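Local structure of cortical-lytic enzyme (Clostridium perfringens, 5JIP) at residues R198-D206 with D218-L229; D258-V266 with L274-I283. The protein is a family 25 muramidase involved in hydrolysing the peptidoglycan of the spore cortex during germination, probably through lysozyme-type activity. All coordinates share one frame; numbering follows the deposited sequence.

Contact 1 (R198-D206 with D218-L229); sequences RWTMWQFTD and DLNWGPNSIDSL. With MG (magnesium ion), chain E.
W202 and W221 face each other as an antiparallel, hydrogen-bonded pair. W202 N donates to W221 O at 2.8 Å, and W202 O takes the N-H of W221 in return. Beyond Q203 and N220 the register slips by one residue, a beta bulge. F204 N then reaches L219 O at 3.1 Å, and L219 N bonds to T205 O.

The aromatic contacts lie beside this backbone pairing. F204 makes an offset stack with the five-membered ring of W221, centroids 4.2 Å apart and planes at 19°. Its CG lies between the backbone N and the carbonyl carbon (chi1 63°), which swings the ring over the indole, with F204 CD1 3.2 Å from W221 NE1. W202 meets W221 obliquely, W202 CE3 to W221 CD1 at 3.6 Å.

The aliphatic contacts follow the chain toward the 3-10 segment 226-229. T200 CG2 touches L229 CD2 at 3.7 Å. M201 SD lies against L229 CD2. The bend at chi3 turns M201 CE onto N220 CB.

Q203 and N220 run side by side, their amide planes 30° apart. Their polar ends are held from outside the hairpin: Q203 OE1 by Y149 and Y180, N220 OD1 by W176 and ND2 by D18. This hairpin belongs to the barrel sheet. Strand 201-208 runs parallel to strand 175-178, and strand 217-221 runs antiparallel to strand 15-19.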
# COMPACT_ATOMS: atom_id res chain seq x y z
N ARG A 198 -4.56 0.72 16.23
CA ARG A 198 -3.28 1.13 16.78
C ARG A 198 -3.29 2.62 17.07
O ARG A 198 -4.03 3.37 16.42
CB ARG A 198 -2.12 0.85 15.81
CG ARG A 198 -1.82 -0.57 15.57
CD ARG A 198 -0.78 -0.70 14.45
NE ARG A 198 0.47 0.02 14.75
CZ ARG A 198 1.38 -0.38 15.64
NH1 ARG A 198 1.17 -1.49 16.36
NH2 ARG A 198 2.48 0.33 15.83
N TRP A 199 -2.46 3.03 18.02
CA TRP A 199 -2.09 4.43 18.12
C TRP A 199 -0.86 4.70 17.26
O TRP A 199 0.03 3.86 17.11
CB TRP A 199 -1.84 4.89 19.56
CG TRP A 199 -0.85 4.15 20.43
CD1 TRP A 199 -1.15 3.25 21.40
CD2 TRP A 199 0.56 4.37 20.51
NE1 TRP A 199 -0.00 2.83 22.03
CE2 TRP A 199 1.06 3.51 21.51
CE3 TRP A 199 1.45 5.15 19.80
CZ2 TRP A 199 2.40 3.44 21.82
CZ3 TRP A 199 2.79 5.07 20.10
CH2 TRP A 199 3.26 4.22 21.09
N THR A 200 -0.85 5.88 16.66
CA THR A 200 0.30 6.35 15.93
C THR A 200 1.27 7.09 16.85
O THR A 200 2.49 6.92 16.72
CB THR A 200 -0.19 7.25 14.79
OG1 THR A 200 -0.97 6.45 13.89
CG2 THR A 200 0.94 7.91 14.07
N MET A 201 0.75 7.92 17.76
CA MET A 201 1.56 8.55 18.80
C MET A 201 0.81 8.47 20.12
O MET A 201 -0.41 8.36 20.17
CB MET A 201 1.86 10.01 18.48
CG MET A 201 2.77 10.19 17.29
SD MET A 201 3.21 11.93 16.93
CE MET A 201 3.11 12.73 18.50
N TRP A 202 1.59 8.49 21.20
CA TRP A 202 1.08 8.41 22.56
C TRP A 202 1.73 9.53 23.37
O TRP A 202 2.95 9.54 23.55
CB TRP A 202 1.39 7.04 23.17
CG TRP A 202 1.18 6.90 24.65
CD1 TRP A 202 0.37 7.65 25.46
CD2 TRP A 202 1.82 5.94 25.51
NE1 TRP A 202 0.46 7.19 26.77
CE2 TRP A 202 1.36 6.16 26.82
CE3 TRP A 202 2.74 4.92 25.28
CZ2 TRP A 202 1.78 5.38 27.89
CZ3 TRP A 202 3.17 4.16 26.35
CH2 TRP A 202 2.69 4.38 27.63
N GLN A 203 0.91 10.50 23.80
CA GLN A 203 1.35 11.55 24.71
C GLN A 203 1.25 10.99 26.12
O GLN A 203 0.14 10.76 26.62
CB GLN A 203 0.48 12.79 24.57
CG GLN A 203 1.05 14.01 25.25
CD GLN A 203 0.11 15.17 25.13
OE1 GLN A 203 -0.95 15.18 25.74
NE2 GLN A 203 0.49 16.15 24.31
N PHE A 204 2.40 10.68 26.72
CA PHE A 204 2.41 9.99 28.00
C PHE A 204 2.62 10.92 29.19
O PHE A 204 2.44 10.49 30.33
CB PHE A 204 3.48 8.87 28.00
CG PHE A 204 4.89 9.37 27.84
CD1 PHE A 204 5.44 9.52 26.57
CD2 PHE A 204 5.66 9.69 28.94
CE1 PHE A 204 6.73 9.98 26.40
CE2 PHE A 204 6.96 10.17 28.79
CZ PHE A 204 7.48 10.33 27.51
N THR A 205 2.96 12.19 28.96
CA THR A 205 3.03 13.12 30.07
C THR A 205 2.81 14.53 29.54
O THR A 205 3.07 14.81 28.37
CB THR A 205 4.38 13.04 30.78
OG1 THR A 205 4.37 13.92 31.90
CG2 THR A 205 5.49 13.44 29.86
N ASP A 206 2.34 15.39 30.44
CA ASP A 206 2.29 16.82 30.22
C ASP A 206 3.31 17.55 31.09
O ASP A 206 3.35 18.79 31.06
CB ASP A 206 0.90 17.37 30.51
CG ASP A 206 0.43 17.08 31.94
OD1 ASP A 206 1.01 16.23 32.60
OD2 ASP A 206 -0.55 17.69 32.38
N ASP A 218 5.03 18.58 27.25
CA ASP A 218 4.34 17.41 26.70
C ASP A 218 5.33 16.54 25.95
O ASP A 218 6.05 17.03 25.07
CB ASP A 218 3.23 17.82 25.73
CG ASP A 218 2.09 18.61 26.35
OD1 ASP A 218 1.96 18.66 27.59
OD2 ASP A 218 1.29 19.16 25.55
N LEU A 219 5.38 15.26 26.27
CA LEU A 219 6.27 14.33 25.59
C LEU A 219 5.48 13.16 25.00
O LEU A 219 4.45 12.73 25.53
CB LEU A 219 7.33 13.79 26.52
CG LEU A 219 8.28 14.86 27.11
CD1 LEU A 219 9.21 14.21 28.10
CD2 LEU A 219 9.04 15.60 25.99
N ASN A 220 6.01 12.63 23.90
CA ASN A 220 5.27 11.70 23.05
C ASN A 220 6.15 10.58 22.54
O ASN A 220 7.30 10.81 22.15
CB ASN A 220 4.69 12.41 21.82
CG ASN A 220 3.84 13.61 22.18
OD1 ASN A 220 2.69 13.46 22.57
ND2 ASN A 220 4.38 14.81 21.99
N TRP A 221 5.58 9.38 22.52
CA TRP A 221 6.13 8.29 21.74
C TRP A 221 5.46 8.25 20.37
O TRP A 221 4.24 8.46 20.25
CB TRP A 221 5.92 6.94 22.43
CG TRP A 221 6.52 6.84 23.80
CD1 TRP A 221 5.85 6.70 24.97
CD2 TRP A 221 7.92 6.90 24.13
NE1 TRP A 221 6.73 6.64 26.02
CE2 TRP A 221 8.01 6.78 25.54
CE3 TRP A 221 9.10 7.02 23.39
CZ2 TRP A 221 9.23 6.78 26.21
CZ3 TRP A 221 10.32 7.05 24.06
CH2 TRP A 221 10.38 6.91 25.46
N GLY A 222 6.25 7.96 19.35
CA GLY A 222 5.77 7.85 18.00
C GLY A 222 6.03 6.48 17.39
O GLY A 222 6.46 5.53 18.05
N PRO A 223 5.79 6.38 16.08
CA PRO A 223 6.07 5.15 15.34
C PRO A 223 7.55 4.76 15.39
O PRO A 223 8.43 5.55 15.72
CB PRO A 223 5.65 5.49 13.90
CG PRO A 223 4.82 6.72 14.00
CD PRO A 223 5.31 7.46 15.20
N ASN A 224 7.81 3.51 15.02
CA ASN A 224 9.17 3.00 14.97
C ASN A 224 10.04 3.77 13.99
O ASN A 224 11.26 3.84 14.16
CB ASN A 224 9.15 1.53 14.61
CG ASN A 224 8.59 0.68 15.73
OD1 ASN A 224 8.20 1.20 16.78
ND2 ASN A 224 8.58 -0.62 15.52
N SER A 225 9.43 4.32 12.95
CA SER A 225 10.15 5.13 11.97
C SER A 225 9.51 6.50 11.85
O SER A 225 8.29 6.63 11.76
CB SER A 225 10.14 4.47 10.60
OG SER A 225 10.80 5.32 9.68
N ILE A 226 10.37 7.52 11.78
CA ILE A 226 9.90 8.88 11.53
C ILE A 226 9.14 8.94 10.20
O ILE A 226 8.26 9.79 10.02
CB ILE A 226 11.09 9.86 11.56
CG1 ILE A 226 10.61 11.29 11.39
CG2 ILE A 226 12.10 9.53 10.48
CD1 ILE A 226 9.82 11.80 12.62
N ASP A 227 9.48 8.06 9.27
CA ASP A 227 8.81 8.04 7.97
C ASP A 227 7.31 7.83 8.12
O ASP A 227 6.53 8.36 7.32
CB ASP A 227 9.40 6.93 7.09
CG ASP A 227 10.90 7.09 6.82
OD1 ASP A 227 11.41 8.20 6.92
OD2 ASP A 227 11.55 6.07 6.49
N SER A 228 6.88 7.13 9.18
CA SER A 228 5.46 6.84 9.37
C SER A 228 4.66 8.06 9.81
O SER A 228 3.44 7.99 9.86
CB SER A 228 5.29 5.72 10.39
OG SER A 228 5.82 4.51 9.86
N LEU A 229 5.32 9.17 10.15
CA LEU A 229 4.63 10.42 10.43
C LEU A 229 4.62 11.37 9.24
O LEU A 229 3.86 12.36 9.27
CB LEU A 229 5.31 11.14 11.62
CG LEU A 229 5.22 10.45 12.99
CD1 LEU A 229 5.99 11.25 14.04
CD2 LEU A 229 3.74 10.25 13.40
MG MG E . 5.07 8.24 5.72
O HOH W 1 3.40 8.49 6.97
O HOH W 2 6.70 8.08 4.36

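Contact 2 (D258-V266 with L274-I283); sequences DLNGYNVFV and LPRKATKIVI. With MG (magnesium ion), chain E.
Water 4 is gripped by three groups from Y262 and the turn after L274. It accepts from Y262 OH at 2.6 Å and donates to R276 O and A278 O. The tyrosine hydroxyl also bonds to the backbone N of N254. The ring lies along the type I turn P275-A278, with P275 O at its edge and Y262 CE1 3.3 Å from A278 O.

R276 turns back over strand 259-266. Its chain bends at chi3 (67°), which carries NH1 to N260 OD1 at 2.9 Å. The bond is bent, 143° at the hydrogen, and the oxygen approaches at the guanidinium edge, tilted somewhat from its plane. L259 O sits over one face of that group. Water 3 accepts from both R276 N and NE. N260 also bonds to N260 of the second subunit, so this end of the strand lies at the dimer interface.

Y262 and L274 form an antiparallel, hydrogen-bonded pair. L274 N donates to Y262 O at 2.8 Å, and Y262 N to L274 O.

Farther along, the contact is apolar. V264 CG2 touches L274 CD2 at 3.8 Å. V266 CG2 and I283 CD1 meet tip to tip, also at 3.8 Å.

Strands 259-266 and 280-283 belong to different sheets, so V264 and V266 meet I283 between the two layers, whereas V264 and L274 are neighbours within one sheet. Two antiparallel sheets, of four and three strands, face each other here as in a beta sandwich.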
# COMPACT_ATOMS: atom_id res chain seq x y z
N ASP A 258 7.83 3.01 5.48
CA ASP A 258 6.41 2.87 5.27
C ASP A 258 6.03 3.04 3.80
O ASP A 258 4.87 3.32 3.50
CB ASP A 258 5.63 3.89 6.12
CG ASP A 258 5.94 5.33 5.73
OD1 ASP A 258 7.00 5.57 5.08
OD2 ASP A 258 5.16 6.24 6.10
N LEU A 259 7.00 2.91 2.89
CA LEU A 259 6.72 3.01 1.47
C LEU A 259 5.69 1.97 1.06
O LEU A 259 5.73 0.81 1.49
CB LEU A 259 8.00 2.81 0.68
CG LEU A 259 7.87 2.94 -0.83
CD1 LEU A 259 7.58 4.36 -1.23
CD2 LEU A 259 9.14 2.42 -1.44
N ASN A 260 4.74 2.39 0.24
CA ASN A 260 3.71 1.49 -0.21
C ASN A 260 3.54 1.42 -1.72
O ASN A 260 2.92 0.47 -2.18
CB ASN A 260 2.37 1.86 0.42
CG ASN A 260 1.62 0.63 0.84
OD1 ASN A 260 2.17 -0.46 0.85
ND2 ASN A 260 0.33 0.80 1.18
N GLY A 261 4.09 2.35 -2.49
CA GLY A 261 4.03 2.24 -3.93
C GLY A 261 4.27 3.57 -4.61
O GLY A 261 4.67 4.55 -3.99
N TYR A 262 3.97 3.58 -5.90
CA TYR A 262 4.19 4.71 -6.79
C TYR A 262 3.05 4.79 -7.78
O TYR A 262 2.49 3.77 -8.20
CB TYR A 262 5.50 4.59 -7.60
CG TYR A 262 6.72 4.21 -6.82
CD1 TYR A 262 7.00 2.88 -6.54
CD2 TYR A 262 7.64 5.18 -6.42
CE1 TYR A 262 8.12 2.53 -5.82
CE2 TYR A 262 8.75 4.85 -5.73
CZ TYR A 262 9.02 3.53 -5.44
OH TYR A 262 10.16 3.23 -4.75
N ASN A 263 2.72 6.02 -8.15
CA ASN A 263 1.89 6.31 -9.31
C ASN A 263 2.74 7.01 -10.36
O ASN A 263 3.49 7.94 -10.05
CB ASN A 263 0.70 7.21 -8.96
CG ASN A 263 -0.31 6.52 -8.06
OD1 ASN A 263 -0.59 5.32 -8.20
ND2 ASN A 263 -0.82 7.26 -7.08
N VAL A 264 2.57 6.59 -11.62
CA VAL A 264 3.29 7.13 -12.76
C VAL A 264 2.30 7.77 -13.72
O VAL A 264 1.18 7.26 -13.92
CB VAL A 264 4.12 6.04 -13.47
CG1 VAL A 264 4.78 6.59 -14.73
CG2 VAL A 264 5.15 5.48 -12.50
N PHE A 265 2.72 8.87 -14.33
CA PHE A 265 1.86 9.67 -15.20
C PHE A 265 2.56 10.01 -16.50
O PHE A 265 3.78 10.26 -16.51
CB PHE A 265 1.45 10.95 -14.50
CG PHE A 265 0.73 10.73 -13.19
CD1 PHE A 265 1.45 10.56 -12.00
CD2 PHE A 265 -0.66 10.71 -13.15
CE1 PHE A 265 0.78 10.36 -10.79
CE2 PHE A 265 -1.34 10.50 -11.94
CZ PHE A 265 -0.63 10.34 -10.77
N VAL A 266 1.78 10.06 -17.58
CA VAL A 266 2.23 10.51 -18.90
C VAL A 266 1.44 11.76 -19.25
O VAL A 266 0.20 11.70 -19.37
CB VAL A 266 2.06 9.42 -19.97
CG1 VAL A 266 2.44 10.00 -21.35
CG2 VAL A 266 2.87 8.17 -19.65
N LEU A 274 2.34 1.12 -8.99
CA LEU A 274 3.32 0.07 -8.74
C LEU A 274 3.44 -0.18 -7.24
O LEU A 274 3.19 0.73 -6.44
CB LEU A 274 4.70 0.45 -9.29
CG LEU A 274 4.90 0.67 -10.79
CD1 LEU A 274 4.36 -0.52 -11.57
CD2 LEU A 274 4.29 1.98 -11.21
N PRO A 275 3.83 -1.38 -6.82
CA PRO A 275 3.99 -1.67 -5.39
C PRO A 275 5.36 -1.19 -4.89
O PRO A 275 6.20 -0.71 -5.64
CB PRO A 275 3.87 -3.20 -5.33
CG PRO A 275 4.47 -3.64 -6.69
CD PRO A 275 4.01 -2.59 -7.65
N ARG A 276 5.59 -1.40 -3.59
CA ARG A 276 6.68 -0.74 -2.88
C ARG A 276 8.07 -1.14 -3.38
O ARG A 276 9.01 -0.34 -3.29
CB ARG A 276 6.57 -1.00 -1.39
CG ARG A 276 6.73 -2.45 -1.04
CD ARG A 276 6.48 -2.73 0.43
NE ARG A 276 5.09 -2.52 0.85
CZ ARG A 276 4.65 -2.79 2.08
NH1 ARG A 276 3.37 -2.55 2.40
NH2 ARG A 276 5.48 -3.29 2.99
N LYS A 277 8.24 -2.37 -3.87
CA LYS A 277 9.56 -2.80 -4.34
C LYS A 277 9.83 -2.46 -5.81
O LYS A 277 10.94 -2.71 -6.30
CB LYS A 277 9.73 -4.30 -4.15
CG LYS A 277 9.81 -4.75 -2.71
CD LYS A 277 9.99 -6.25 -2.64
CE LYS A 277 10.18 -6.74 -1.21
NZ LYS A 277 9.14 -6.23 -0.28
N ALA A 278 8.85 -1.89 -6.51
CA ALA A 278 8.97 -1.63 -7.94
C ALA A 278 9.98 -0.53 -8.23
O ALA A 278 10.13 0.42 -7.46
CB ALA A 278 7.63 -1.25 -8.53
N THR A 279 10.66 -0.67 -9.37
CA THR A 279 11.58 0.34 -9.88
C THR A 279 11.42 0.59 -11.37
O THR A 279 12.24 1.30 -11.97
CB THR A 279 13.05 -0.04 -9.56
OG1 THR A 279 13.40 -1.27 -10.19
CG2 THR A 279 13.26 -0.17 -8.06
N LYS A 280 10.37 0.05 -12.00
CA LYS A 280 10.17 0.27 -13.42
C LYS A 280 8.72 -0.01 -13.81
O LYS A 280 7.96 -0.64 -13.08
CB LYS A 280 11.11 -0.63 -14.23
CG LYS A 280 10.92 -2.12 -14.00
CD LYS A 280 11.90 -2.92 -14.80
CE LYS A 280 11.93 -4.39 -14.35
NZ LYS A 280 12.81 -5.17 -15.25
N ILE A 281 8.34 0.54 -14.97
CA ILE A 281 7.05 0.27 -15.60
C ILE A 281 7.26 0.42 -17.10
O ILE A 281 8.02 1.27 -17.57
CB ILE A 281 5.92 1.20 -15.10
CG1 ILE A 281 4.58 0.78 -15.70
CG2 ILE A 281 6.23 2.63 -15.46
CD1 ILE A 281 3.34 1.60 -15.24
N VAL A 282 6.59 -0.43 -17.87
CA VAL A 282 6.59 -0.34 -19.32
C VAL A 282 5.20 0.14 -19.71
O VAL A 282 4.21 -0.48 -19.33
CB VAL A 282 6.91 -1.68 -19.98
CG1 VAL A 282 7.06 -1.50 -21.49
CG2 VAL A 282 8.15 -2.31 -19.33
N ILE A 283 5.14 1.24 -20.44
CA ILE A 283 3.89 1.92 -20.73
C ILE A 283 3.62 1.83 -22.23
O ILE A 283 4.48 2.19 -23.04
CB ILE A 283 3.92 3.39 -20.30
CG1 ILE A 283 4.18 3.49 -18.80
CG2 ILE A 283 2.62 4.10 -20.68
CD1 ILE A 283 4.37 4.92 -18.33
MG MG E . 5.07 8.24 5.72
O HOH W 2 6.70 8.08 4.36
O HOH W 3 3.40 -2.17 -1.61
O HOH W 4 10.84 0.69 -4.88
O HOH W 1 3.40 8.49 6.97

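How the contacts relate
Contact 1 lies in the TIM-barrel-like family 25 domain, and contact 2 in the C-terminal pair of beta sheets. Their centres are 29 Å apart, yet their near ends meet at one magnesium ion. D227 O of contact 1 binds it at 2.2 Å, and D258 OD2 of contact 2 at 2.0 Å. Those two oxygens are 2.8 Å from each other. M230 O, D304 OD2 and the waters 1 and 2 complete the six ligands. Water 2 also donates to D258 OD1 at 2.6 Å. The metal thus ties the chain leaving the barrel to the start of strand 259-266, which is consistent with a structural role at the domain junction.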